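Local coordinates for UDP-D-quinovosamine 4-dehydrogenase (Vibrio fischeri, PDB 3NKL), which is probably an oxidoreductase and lyase acting on a UDP-linked amino sugar, the chain here being one Rossmann-type alpha-beta domain of a longer, probably membrane-bound protein, at residues 10-15 and 34-39; 16-21 and 109-114; 70-75 and 96-101; 92-97 and 114-119. All coordinates share one frame; numbering follows the deposited sequence.

Overall arrangement
The four contacts follow one mixed sheet and its first helix. Interaction 1 comes first along the chain and joins strands 5-10 and 29-35. Its centre lies about 11 Å from that of interaction 3, which pairs strands 68-71 and 94-97, and probable backbone hydrogen bonds of Tyr10 with Leu70 and Ala72 tie the two together. Interaction 4 adds the antiparallel edge strand 115-116; it shares Leu96 and Thr97 with interaction 3 and lies about 17 Å, centre to centre, from interaction 1. Interaction 2 fastens the chain after helix 101-105 onto helix 14-25. Interactions 1 to 3 also touch the second subunit, which places the glycine-rich end of this Rossmann-type domain at the dimer interface.

Interaction 1: residues 10-15 and 34-39; sequences YGAGSA and FIDDDR. With SO4 (sulfate ion), chain C.
Tyr10 and Ile35 are bridged as neighbours on parallel strands, with CA atoms 4.6 Å apart, and the chain then diverges into two loops tied by polar groups. Three hydrogen bonds cross the contact. Gly11 N gives to Ile35 O at 2.7 Å, almost straight down the carbonyl. Ala12 N gives to Asp36 OD1 at 2.8 Å, using the anti lone pair; a chi1 of -162° carries this carboxylate across to the glycine-rich turn. The other oxygen, OD2, takes Asp38 N in an Asx turn, which holds the carboxylate from both ends. At the ring edge, Tyr10 OH donates to Asp37 OD1 at 2.9 Å from the syn side, 21° out of the carboxylate plane, with ring and carboxylate planes 69° apart. Asp37 OD2 forms a salt bridge with Lys40 of the second subunit.

Apolar contacts fill in between. Ile35 CG2 lies over one face of the Tyr10 ring, 3.9 Å from its centroid, a CH-pi contact. Ala12 CB rests 3.8 Å from Phe34 CB.

Beyond Gly13, the N-cap position of helix 14-25, Ser14 N bonds to O1, and Ser14 OG to O4 at 2.7 Å, of a sulfate probably from the crystallisation liquor. Ser14 N, Ala15 N and Ser75 OG of the second subunit hold the same ion, so it joins two helix starts. At the backbone angles of Gly11 a CB would be pressed against Tyr10 O, which explains the glycine. This strand, glycine-rich turn and helix, with an acidic loop after the second strand, fits the first beta-alpha-beta unit of a Rossmann fold.

Interaction 2: residues 16-21 and 109-114; sequences GLQLAN and LSIGQL
Leu19 and Gln18, on the helix that follows the glycine-rich turn, meet Ile111 in a type I beta turn running from Ser110 to Gln113. No hydrogen bond links the two segments; the contact is made by van der Waals packing. Ile111 CD1 lies 3.7 Å from each of CD, OE1 and NE2 of Gln18, and this near equality sets the methyl over the amide group. The two side chains cross at about a right angle. Gln18 NE2 is hydrogen-bonded to Ser14 O one helical turn earlier, which fixes the amide under that methyl.

The other branch, Ile111 CG2, approaches Leu19 CB at 4.1 Å. With CG anti to the backbone N (chi1 180°) and chi2 near 65°, Leu19 brings CD1 to within 3.8 Å of Ile111 O and 4.2 Å of Leu114 CD2.

Within the turn, Gln113 N bonds to Ser110 O at 3.1 Å, and Ser110 OG accepts from Gly112 N in an ST turn. Ile111 also rests on Leu104, while Val105 of the second subunit packs against Gln18. The contact packs the loop between helix 101-105 and strand 115-116 against the first helix of a Rossmann-type fold.

Interaction 3: residues 70-75 and 96-101; sequences LLAVPS and LTIPNL
Ile98 sets CG1 between its backbone N and carbonyl carbon (chi1 71°), and the chain then runs out straight, taking CD1 to Pro74 and Ala72. Leu70 and Leu96 both place CG anti to the carbonyl carbon, and they lie side by side on one face of the sheet with Leu70 CD2 3.7 Å from Leu96 CD1. The setting is the parallel pairing of strands 68-71 and 94-97, whose connection through helix 78-89 is a beta-alpha-beta crossover of the Rossmann-type sheet.

Two bonds fix the register. Leu71 N gives to Leu96 O at 2.7 Å, in the carbonyl plane, and Ile98 N gives to Leu71 O at 3.1 Å with an angle of 171° at the hydrogen. Leu71 thus uses N and O on the residues flanking Thr97, while its side chain packs on helix 78-89, on the face it shares with Thr97.

Past the strand ends, the contact turns apolar and solvent-bridged. Ile98 CD1 comes 3.9 Å from Pro74 CD, and Pro74 CB stands 4.0 Å from Leu101 CD1. Thr97 OG1 donates to Ile98 O at 2.8 Å and also takes a bond from Lys81. One water links Thr97 OG1 to Val73 N; a second accepts from Leu101 N, the first residue of helix 101-105, at 2.9 Å and donates to Pro74 O at 2.8 Å.

Interaction 4: residues 92-97 and 114-119; sequences HVEVLT and LKEVSI
Thr97 and Lys115 form a hydrogen-bonded antiparallel pair, and Leu96 with Glu116 the adjoining non-hydrogen-bonded one; together they attach the antiparallel strand 115-116 to strand 94-97, next to the parallel strands of the Rossmann-type sheet. The first shell is backbone. Thr97 N gives to Lys115 O at 2.8 Å and Lys115 N returns to Thr97 O at 2.9 Å, while Val117 N reaches Val95 O at 3.1 Å. The end-to-end directions of the touching parts are 115° apart, far from the 180° of a flat antiparallel pair, and the pairing covers two residues on each side.

A second shell of apolar branches lies on the two faces. On one, Leu96 CD2 comes 3.7 Å from Glu116 CA, and Leu96 CB is 4.3 Å from Leu114 CB. On the other, Val95 CG1 meets Val117 CG1 at 3.7 Å; Val95 holds that methyl anti to its backbone N (chi1 179°), and both valines also pack on helix 78-89, against Leu88 and Ile85 respectively. Thr97 CG2 adds its methyl 4.2 Å from Val117 CG1.

Farther out, Phe29 of strand 29-35 lies against both Leu96 and Leu114. Just past the pairing, Ser118 occupies the N-cap position of helix 119-123, its OG accepting a hydrogen bond from Asp121 N.

Interaction 1: residues 10-15 and 34-39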
loop_
_atom_site.group_PDB
_atom_site.type_symbol
_atom_site.label_atom_id
_atom_site.label_comp_id
_atom_site.label_asym_id
_atom_site.label_seq_id
_atom_site.Cartn_x
_atom_site.Cartn_y
_atom_site.Cartn_z
ATOM N N TYR B 10 9.924 1.080 -6.240
ATOM C CA TYR B 10 8.700 0.568 -6.824
ATOM C C TYR B 10 7.704 0.451 -5.674
ATOM O O TYR B 10 7.892 -0.362 -4.780
ATOM C CB TYR B 10 8.953 -0.811 -7.445
ATOM C CG TYR B 10 8.048 -1.173 -8.599
ATOM C CD1 TYR B 10 6.675 -1.343 -8.417
ATOM C CD2 TYR B 10 8.567 -1.349 -9.879
ATOM C CE1 TYR B 10 5.845 -1.679 -9.474
ATOM C CE2 TYR B 10 7.742 -1.695 -10.944
ATOM C CZ TYR B 10 6.395 -1.843 -10.739
ATOM O OH TYR B 10 5.602 -2.183 -11.805
ATOM N N GLY B 11 6.652 1.271 -5.711
ATOM C CA GLY B 11 5.605 1.274 -4.694
ATOM C C GLY B 11 5.560 2.663 -4.077
ATOM O O GLY B 11 6.458 3.030 -3.322
ATOM N N ALA B 12 4.530 3.436 -4.416
ATOM C CA ALA B 12 4.379 4.789 -3.883
ATOM C C ALA B 12 3.251 4.898 -2.859
ATOM O O ALA B 12 2.585 5.935 -2.759
ATOM C CB ALA B 12 4.175 5.807 -5.021
ATOM N N GLY B 13 3.045 3.830 -2.095
ATOM C CA GLY B 13 2.066 3.844 -1.017
ATOM C C GLY B 13 2.803 4.169 0.267
ATOM O O GLY B 13 3.962 4.582 0.235
ATOM N N SER B 14 2.151 3.960 1.406
ATOM C CA SER B 14 2.783 4.267 2.686
ATOM C C SER B 14 4.116 3.551 2.923
ATOM O O SER B 14 4.977 4.088 3.612
ATOM C CB SER B 14 1.829 3.984 3.853
ATOM O OG SER B 14 1.624 2.578 4.006
ATOM N N ALA B 15 4.286 2.337 2.406
ATOM C CA ALA B 15 5.550 1.623 2.621
ATOM C C ALA B 15 6.678 2.282 1.869
ATOM O O ALA B 15 7.739 2.508 2.437
ATOM C CB ALA B 15 5.440 0.127 2.214
ATOM N N PHE B 34 9.575 7.457 -7.793
ATOM C CA PHE B 34 8.809 6.260 -7.503
ATOM C C PHE B 34 8.240 5.683 -8.786
ATOM O O PHE B 34 7.951 6.413 -9.730
ATOM C CB PHE B 34 7.594 6.581 -6.604
ATOM C CG PHE B 34 7.952 6.980 -5.207
ATOM C CD1 PHE B 34 8.011 8.317 -4.846
ATOM C CD2 PHE B 34 8.207 6.014 -4.241
ATOM C CE1 PHE B 34 8.320 8.680 -3.547
ATOM C CE2 PHE B 34 8.521 6.369 -2.939
ATOM C CZ PHE B 34 8.573 7.695 -2.589
ATOM N N ILE B 35 8.052 4.373 -8.803
ATOM C CA ILE B 35 7.228 3.725 -9.807
ATOM C C ILE B 35 5.992 3.171 -9.085
ATOM O O ILE B 35 6.115 2.621 -7.988
ATOM C CB ILE B 35 7.979 2.568 -10.478
ATOM C CG1 ILE B 35 9.247 3.087 -11.161
ATOM C CG2 ILE B 35 7.090 1.867 -11.516
ATOM C CD1 ILE B 35 8.958 3.902 -12.419
ATOM N N ASP B 36 4.812 3.334 -9.677
ATOM C CA ASP B 36 3.580 2.766 -9.097
ATOM C C ASP B 36 2.592 2.346 -10.188
ATOM O O ASP B 36 2.380 3.085 -11.153
ATOM C CB ASP B 36 2.917 3.769 -8.151
ATOM C CG ASP B 36 1.907 3.101 -7.201
ATOM O OD1 ASP B 36 2.235 2.920 -6.009
ATOM O OD2 ASP B 36 0.796 2.749 -7.650
ATOM N N ASP B 37 2.002 1.161 -10.029
ATOM C CA ASP B 37 1.062 0.602 -10.999
ATOM C C ASP B 37 -0.234 1.410 -11.067
ATOM O O ASP B 37 -1.016 1.252 -11.997
ATOM C CB ASP B 37 0.706 -0.848 -10.636
ATOM C CG ASP B 37 1.891 -1.797 -10.743
ATOM O OD1 ASP B 37 2.745 -1.596 -11.630
ATOM O OD2 ASP B 37 1.964 -2.763 -9.945
ATOM N N ASP B 38 -0.470 2.266 -10.078
ATOM C CA ASP B 38 -1.733 3.019 -10.012
ATOM C C ASP B 38 -1.696 4.246 -10.929
ATOM O O ASP B 38 -1.126 5.280 -10.589
ATOM C CB ASP B 38 -2.042 3.416 -8.558
ATOM C CG ASP B 38 -3.412 4.088 -8.389
ATOM O OD1 ASP B 38 -4.016 4.538 -9.389
ATOM O OD2 ASP B 38 -3.873 4.176 -7.232
ATOM N N ARG B 39 -2.301 4.119 -12.102
ATOM C CA ARG B 39 -2.357 5.222 -13.056
ATOM C C ARG B 39 -2.851 6.526 -12.439
ATOM O O ARG B 39 -2.472 7.609 -12.885
ATOM C CB ARG B 39 -3.242 4.851 -14.241
ATOM C CG ARG B 39 -2.627 3.814 -15.148
ATOM C CD ARG B 39 -3.615 3.357 -16.203
ATOM N NE ARG B 39 -3.011 2.414 -17.135
ATOM C CZ ARG B 39 -3.668 1.829 -18.129
ATOM N NH1 ARG B 39 -4.955 2.093 -18.318
ATOM N NH2 ARG B 39 -3.041 0.982 -18.934
HETATM S S SO4 C . -0.984 2.075 1.518
HETATM O O1 SO4 C . -0.610 3.459 1.201
HETATM O O2 SO4 C . -2.441 1.951 1.332
HETATM O O3 SO4 C . -0.344 1.151 0.598
HETATM O O4 SO4 C . -0.666 1.738 2.905
#

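Interaction 2: residues 16-21 and 109-114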
loop_
_atom_site.group_PDB
_atom_site.type_symbol
_atom_site.label_atom_id
_atom_site.label_comp_id
_atom_site.label_asym_id
_atom_site.label_seq_id
_atom_site.Cartn_x
_atom_site.Cartn_y
_atom_site.Cartn_z
ATOM N N GLY B 16 6.461 2.585 0.594
ATOM C CA GLY B 16 7.501 3.192 -0.234
ATOM C C GLY B 16 7.887 4.581 0.261
ATOM O O GLY B 16 9.046 5.003 0.200
ATOM N N LEU B 17 6.903 5.293 0.783
ATOM C CA LEU B 17 7.144 6.615 1.326
ATOM C C LEU B 17 8.034 6.529 2.551
ATOM O O LEU B 17 8.952 7.328 2.708
ATOM C CB LEU B 17 5.826 7.305 1.681
ATOM C CG LEU B 17 6.014 8.694 2.289
ATOM C CD1 LEU B 17 6.829 9.555 1.337
ATOM C CD2 LEU B 17 4.672 9.347 2.600
ATOM N N GLN B 18 7.757 5.577 3.437
ATOM C CA GLN B 18 8.603 5.406 4.611
ATOM C C GLN B 18 10.003 4.981 4.210
ATOM O O GLN B 18 10.993 5.478 4.754
ATOM C CB GLN B 18 8.012 4.374 5.568
ATOM C CG GLN B 18 6.703 4.777 6.177
ATOM C CD GLN B 18 6.202 3.700 7.101
ATOM O OE1 GLN B 18 6.744 3.520 8.190
ATOM N NE2 GLN B 18 5.208 2.938 6.654
ATOM N N LEU B 19 10.099 4.069 3.247
ATOM C CA LEU B 19 11.426 3.694 2.759
ATOM C C LEU B 19 12.176 4.905 2.242
ATOM O O LEU B 19 13.358 5.103 2.559
ATOM C CB LEU B 19 11.334 2.633 1.665
ATOM C CG LEU B 19 12.658 2.157 1.056
ATOM C CD1 LEU B 19 13.506 1.440 2.087
ATOM C CD2 LEU B 19 12.354 1.223 -0.126
ATOM N N ALA B 20 11.515 5.722 1.438
ATOM C CA ALA B 20 12.215 6.858 0.849
ATOM C C ALA B 20 12.784 7.766 1.948
ATOM O O ALA B 20 13.843 8.349 1.776
ATOM C CB ALA B 20 11.312 7.635 -0.102
ATOM N N ASN B 21 12.092 7.868 3.083
ATOM C CA ASN B 21 12.625 8.633 4.226
ATOM C C ASN B 21 13.787 7.935 4.911
ATOM O O ASN B 21 14.767 8.572 5.286
ATOM C CB ASN B 21 11.539 8.901 5.267
ATOM C CG ASN B 21 10.532 9.917 4.805
ATOM O OD1 ASN B 21 9.449 10.031 5.377
ATOM N ND2 ASN B 21 10.880 10.664 3.769
ATOM N N LEU B 109 10.762 -6.976 11.654
ATOM C CA LEU B 109 11.796 -6.502 10.734
ATOM C C LEU B 109 11.502 -5.044 10.385
ATOM O O LEU B 109 10.351 -4.634 10.353
ATOM C CB LEU B 109 11.824 -7.357 9.464
ATOM C CG LEU B 109 12.124 -8.849 9.596
ATOM C CD1 LEU B 109 12.174 -9.491 8.214
ATOM C CD2 LEU B 109 13.475 -9.088 10.332
ATOM N N SER B 110 12.544 -4.271 10.116
ATOM C CA SER B 110 12.387 -2.868 9.738
ATOM C C SER B 110 12.205 -2.734 8.228
ATOM O O SER B 110 12.742 -3.528 7.459
ATOM C CB SER B 110 13.640 -2.092 10.155
ATOM O OG SER B 110 13.717 -0.852 9.482
ATOM N N ILE B 111 11.455 -1.725 7.802
ATOM C CA ILE B 111 11.292 -1.438 6.380
ATOM C C ILE B 111 12.644 -1.182 5.705
ATOM O O ILE B 111 12.817 -1.419 4.507
ATOM C CB ILE B 111 10.335 -0.235 6.174
ATOM C CG1 ILE B 111 8.916 -0.625 6.582
ATOM C CG2 ILE B 111 10.266 0.184 4.710
ATOM C CD1 ILE B 111 7.911 0.484 6.377
ATOM N N GLY B 112 13.617 -0.718 6.479
ATOM C CA GLY B 112 14.916 -0.408 5.900
ATOM C C GLY B 112 15.772 -1.631 5.607
ATOM O O GLY B 112 16.829 -1.494 5.021
ATOM N N GLN B 113 15.356 -2.825 6.040
ATOM C CA GLN B 113 16.161 -4.024 5.753
ATOM C C GLN B 113 15.898 -4.455 4.314
ATOM O O GLN B 113 14.794 -4.887 3.969
ATOM C CB GLN B 113 15.833 -5.164 6.727
ATOM C CG GLN B 113 16.203 -4.869 8.191
ATOM C CD GLN B 113 15.886 -6.037 9.125
ATOM O OE1 GLN B 113 15.063 -5.917 10.033
ATOM N NE2 GLN B 113 16.565 -7.165 8.916
ATOM N N LEU B 114 16.910 -4.338 3.467
ATOM C CA LEU B 114 16.735 -4.591 2.039
ATOM C C LEU B 114 17.424 -5.893 1.669
ATOM O O LEU B 114 18.627 -6.030 1.875
ATOM C CB LEU B 114 17.375 -3.445 1.239
ATOM C CG LEU B 114 16.670 -2.084 1.355
ATOM C CD1 LEU B 114 17.506 -1.001 0.695
ATOM C CD2 LEU B 114 15.265 -2.154 0.731
#

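Interaction 3: residues 70-75 and 96-101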
loop_
_atom_site.group_PDB
_atom_site.type_symbol
_atom_site.label_atom_id
_atom_site.label_comp_id
_atom_site.label_asym_id
_atom_site.label_seq_id
_atom_site.Cartn_x
_atom_site.Cartn_y
_atom_site.Cartn_z
ATOM N N LEU B 70 14.439 -0.717 -5.815
ATOM C CA LEU B 70 14.006 -1.228 -4.519
ATOM C C LEU B 70 12.497 -1.452 -4.509
ATOM O O LEU B 70 11.729 -0.553 -4.846
ATOM C CB LEU B 70 14.372 -0.225 -3.422
ATOM C CG LEU B 70 15.821 0.276 -3.398
ATOM C CD1 LEU B 70 15.997 1.177 -2.174
ATOM C CD2 LEU B 70 16.789 -0.879 -3.361
ATOM N N LEU B 71 12.067 -2.633 -4.093
ATOM C CA LEU B 71 10.634 -2.944 -4.067
ATOM C C LEU B 71 10.046 -2.627 -2.703
ATOM O O LEU B 71 10.527 -3.122 -1.688
ATOM C CB LEU B 71 10.392 -4.417 -4.366
ATOM C CG LEU B 71 10.908 -4.918 -5.717
ATOM C CD1 LEU B 71 10.524 -6.368 -5.892
ATOM C CD2 LEU B 71 10.339 -4.092 -6.856
ATOM N N ALA B 72 9.011 -1.797 -2.690
ATOM C CA ALA B 72 8.291 -1.489 -1.471
ATOM C C ALA B 72 6.806 -1.727 -1.753
ATOM O O ALA B 72 5.986 -0.803 -1.688
ATOM C CB ALA B 72 8.554 -0.039 -1.042
ATOM N N VAL B 73 6.482 -2.977 -2.096
ATOM C CA VAL B 73 5.109 -3.383 -2.384
ATOM C C VAL B 73 4.706 -4.612 -1.567
ATOM O O VAL B 73 4.354 -5.652 -2.121
ATOM C CB VAL B 73 4.911 -3.692 -3.879
ATOM C CG1 VAL B 73 4.873 -2.385 -4.683
ATOM C CG2 VAL B 73 6.010 -4.647 -4.396
ATOM N N PRO B 74 4.744 -4.481 -0.238
ATOM C CA PRO B 74 4.389 -5.599 0.649
ATOM C C PRO B 74 2.919 -6.039 0.455
ATOM O O PRO B 74 2.559 -7.164 0.811
ATOM C CB PRO B 74 4.610 -5.020 2.058
ATOM C CG PRO B 74 4.527 -3.523 1.890
ATOM C CD PRO B 74 5.170 -3.285 0.514
ATOM N N SER B 75 2.082 -5.198 -0.146
ATOM C CA SER B 75 0.681 -5.622 -0.311
ATOM C C SER B 75 0.422 -6.319 -1.644
ATOM O O SER B 75 -0.707 -6.675 -1.950
ATOM C CB SER B 75 -0.301 -4.456 -0.125
ATOM O OG SER B 75 -0.207 -3.544 -1.206
ATOM N N LEU B 96 16.152 -5.280 -5.051
ATOM C CA LEU B 96 16.159 -5.532 -3.611
ATOM C C LEU B 96 14.759 -5.268 -3.111
ATOM O O LEU B 96 14.017 -4.520 -3.732
ATOM C CB LEU B 96 17.111 -4.599 -2.863
ATOM C CG LEU B 96 18.507 -4.402 -3.452
ATOM C CD1 LEU B 96 19.321 -3.412 -2.592
ATOM C CD2 LEU B 96 19.183 -5.745 -3.498
ATOM N N THR B 97 14.402 -5.878 -1.985
ATOM C CA THR B 97 13.044 -5.732 -1.457
ATOM C C THR B 97 13.027 -5.488 0.047
ATOM O O THR B 97 13.867 -6.020 0.785
ATOM C CB THR B 97 12.158 -6.983 -1.758
ATOM O OG1 THR B 97 10.842 -6.792 -1.200
ATOM C CG2 THR B 97 12.761 -8.243 -1.155
ATOM N N ILE B 98 12.052 -4.708 0.507
ATOM C CA ILE B 98 11.824 -4.582 1.948
ATOM C C ILE B 98 11.161 -5.883 2.427
ATOM O O ILE B 98 10.760 -6.707 1.598
ATOM C CB ILE B 98 10.936 -3.362 2.263
ATOM C CG1 ILE B 98 9.485 -3.598 1.820
ATOM C CG2 ILE B 98 11.512 -2.078 1.600
ATOM C CD1 ILE B 98 8.544 -2.448 2.294
ATOM N N PRO B 99 11.021 -6.068 3.754
ATOM C CA PRO B 99 10.398 -7.291 4.282
ATOM C C PRO B 99 8.965 -7.550 3.821
ATOM O O PRO B 99 8.294 -6.656 3.318
ATOM C CB PRO B 99 10.405 -7.065 5.819
ATOM C CG PRO B 99 11.622 -6.162 6.017
ATOM C CD PRO B 99 11.556 -5.212 4.834
ATOM N N ASN B 100 8.508 -8.780 4.016
ATOM C CA ASN B 100 7.112 -9.137 3.793
ATOM C C ASN B 100 6.207 -8.462 4.814
ATOM O O ASN B 100 6.629 -8.107 5.921
ATOM C CB ASN B 100 6.924 -10.652 3.863
ATOM C CG ASN B 100 7.675 -11.365 2.764
ATOM O OD1 ASN B 100 7.768 -10.854 1.643
ATOM N ND2 ASN B 100 8.235 -12.537 3.076
ATOM N N LEU B 101 4.951 -8.309 4.435
ATOM C CA LEU B 101 3.975 -7.612 5.251
ATOM C C LEU B 101 3.932 -8.105 6.698
ATOM O O LEU B 101 3.965 -7.310 7.638
ATOM C CB LEU B 101 2.582 -7.726 4.620
ATOM C CG LEU B 101 1.824 -6.631 5.369
ATOM C CD1 LEU B 101 1.442 -5.439 4.487
ATOM C CD2 LEU B 101 0.703 -7.162 6.216
HETATM O O HOH W 1 8.284 -5.140 -1.668
HETATM O O HOH W 2 4.148 -9.169 1.827
#

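Interaction 4: residues 92-97 and 114-119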
loop_
_atom_site.group_PDB
_atom_site.type_symbol
_atom_site.label_atom_id
_atom_site.label_comp_id
_atom_site.label_asym_id
_atom_site.label_seq_id
_atom_site.Cartn_x
_atom_site.Cartn_y
_atom_site.Cartn_z
ATOM N N HIS B 92 18.043 -5.257 -16.656
ATOM C CA HIS B 92 19.422 -5.326 -16.165
ATOM C C HIS B 92 19.639 -4.370 -15.002
ATOM O O HIS B 92 20.585 -3.591 -15.000
ATOM C CB HIS B 92 20.434 -5.040 -17.294
ATOM C CG HIS B 92 20.630 -6.188 -18.241
ATOM N ND1 HIS B 92 21.377 -6.083 -19.397
ATOM C CD2 HIS B 92 20.174 -7.467 -18.202
ATOM C CE1 HIS B 92 21.374 -7.247 -20.028
ATOM N NE2 HIS B 92 20.662 -8.103 -19.314
ATOM N N VAL B 93 18.751 -4.426 -14.013
ATOM C CA VAL B 93 19.008 -3.785 -12.737
ATOM C C VAL B 93 19.039 -4.879 -11.684
ATOM O O VAL B 93 18.558 -5.972 -11.913
ATOM C CB VAL B 93 17.930 -2.762 -12.394
ATOM C CG1 VAL B 93 17.948 -1.647 -13.458
ATOM C CG2 VAL B 93 16.517 -3.419 -12.328
ATOM N N GLU B 94 19.660 -4.579 -10.561
ATOM C CA GLU B 94 19.634 -5.424 -9.393
ATOM C C GLU B 94 18.323 -5.095 -8.682
ATOM O O GLU B 94 17.848 -3.941 -8.730
ATOM C CB GLU B 94 20.806 -5.012 -8.508
ATOM C CG GLU B 94 20.842 -5.682 -7.188
ATOM C CD GLU B 94 22.109 -5.346 -6.425
ATOM O OE1 GLU B 94 22.666 -6.271 -5.804
ATOM O OE2 GLU B 94 22.540 -4.169 -6.460
ATOM N N VAL B 95 17.713 -6.084 -8.042
ATOM C CA VAL B 95 16.402 -5.842 -7.411
ATOM C C VAL B 95 16.471 -6.231 -5.937
ATOM O O VAL B 95 16.840 -7.373 -5.617
ATOM C CB VAL B 95 15.274 -6.625 -8.125
ATOM C CG1 VAL B 95 13.940 -6.379 -7.433
ATOM C CG2 VAL B 95 15.179 -6.217 -9.598
ATOM N N LEU B 96 16.152 -5.280 -5.051
ATOM C CA LEU B 96 16.159 -5.532 -3.611
ATOM C C LEU B 96 14.759 -5.268 -3.111
ATOM O O LEU B 96 14.017 -4.520 -3.732
ATOM C CB LEU B 96 17.111 -4.599 -2.863
ATOM C CG LEU B 96 18.507 -4.402 -3.452
ATOM C CD1 LEU B 96 19.321 -3.412 -2.592
ATOM C CD2 LEU B 96 19.183 -5.745 -3.498
ATOM N N THR B 97 14.402 -5.878 -1.985
ATOM C CA THR B 97 13.044 -5.732 -1.457
ATOM C C THR B 97 13.027 -5.488 0.047
ATOM O O THR B 97 13.867 -6.020 0.785
ATOM C CB THR B 97 12.158 -6.983 -1.758
ATOM O OG1 THR B 97 10.842 -6.792 -1.200
ATOM C CG2 THR B 97 12.761 -8.243 -1.155
ATOM N N LEU B 114 16.910 -4.338 3.467
ATOM C CA LEU B 114 16.735 -4.591 2.039
ATOM C C LEU B 114 17.424 -5.893 1.669
ATOM O O LEU B 114 18.627 -6.030 1.875
ATOM C CB LEU B 114 17.375 -3.445 1.239
ATOM C CG LEU B 114 16.670 -2.084 1.355
ATOM C CD1 LEU B 114 17.506 -1.001 0.695
ATOM C CD2 LEU B 114 15.265 -2.154 0.731
ATOM N N LYS B 115 16.662 -6.843 1.127
ATOM C CA LYS B 115 17.213 -8.139 0.752
ATOM C C LYS B 115 17.218 -8.310 -0.763
ATOM O O LYS B 115 16.264 -7.920 -1.435
ATOM C CB LYS B 115 16.319 -9.216 1.364
ATOM C CG LYS B 115 16.760 -10.644 1.095
ATOM C CD LYS B 115 15.915 -11.549 1.990
ATOM C CE LYS B 115 15.270 -12.645 1.206
ATOM N NZ LYS B 115 16.262 -13.723 0.992
ATOM N N GLU B 116 18.274 -8.912 -1.301
ATOM C CA GLU B 116 18.313 -9.218 -2.739
ATOM C C GLU B 116 17.213 -10.240 -3.056
ATOM O O GLU B 116 17.046 -11.203 -2.314
ATOM C CB GLU B 116 19.711 -9.726 -3.140
ATOM C CG GLU B 116 20.824 -8.734 -2.779
ATOM C CD GLU B 116 22.247 -9.202 -3.106
ATOM O OE1 GLU B 116 23.147 -8.329 -3.118
ATOM O OE2 GLU B 116 22.476 -10.414 -3.329
ATOM N N VAL B 117 16.432 -10.032 -4.121
ATOM C CA VAL B 117 15.402 -11.020 -4.460
ATOM C C VAL B 117 16.042 -12.360 -4.844
ATOM O O VAL B 117 17.195 -12.392 -5.278
ATOM C CB VAL B 117 14.432 -10.549 -5.564
ATOM C CG1 VAL B 117 13.730 -9.262 -5.119
ATOM C CG2 VAL B 117 15.158 -10.377 -6.880
ATOM N N SER B 118 15.327 -13.471 -4.678
ATOM C CA SER B 118 15.945 -14.761 -5.043
ATOM C C SER B 118 16.222 -14.825 -6.539
ATOM O O SER B 118 15.517 -14.202 -7.341
ATOM C CB SER B 118 15.088 -15.956 -4.607
ATOM O OG SER B 118 13.857 -15.997 -5.313
ATOM N N ILE B 119 17.261 -15.573 -6.908
ATOM C CA ILE B 119 17.564 -15.838 -8.305
ATOM C C ILE B 119 16.406 -16.590 -8.974
ATOM O O ILE B 119 16.138 -16.394 -10.158
ATOM C CB ILE B 119 18.839 -16.673 -8.444
ATOM C CG1 ILE B 119 19.230 -16.794 -9.911
ATOM C CG2 ILE B 119 18.653 -18.059 -7.812
ATOM C CD1 ILE B 119 19.925 -15.573 -10.431
HETATM O O HOH W 3 23.488 -5.534 -3.391
#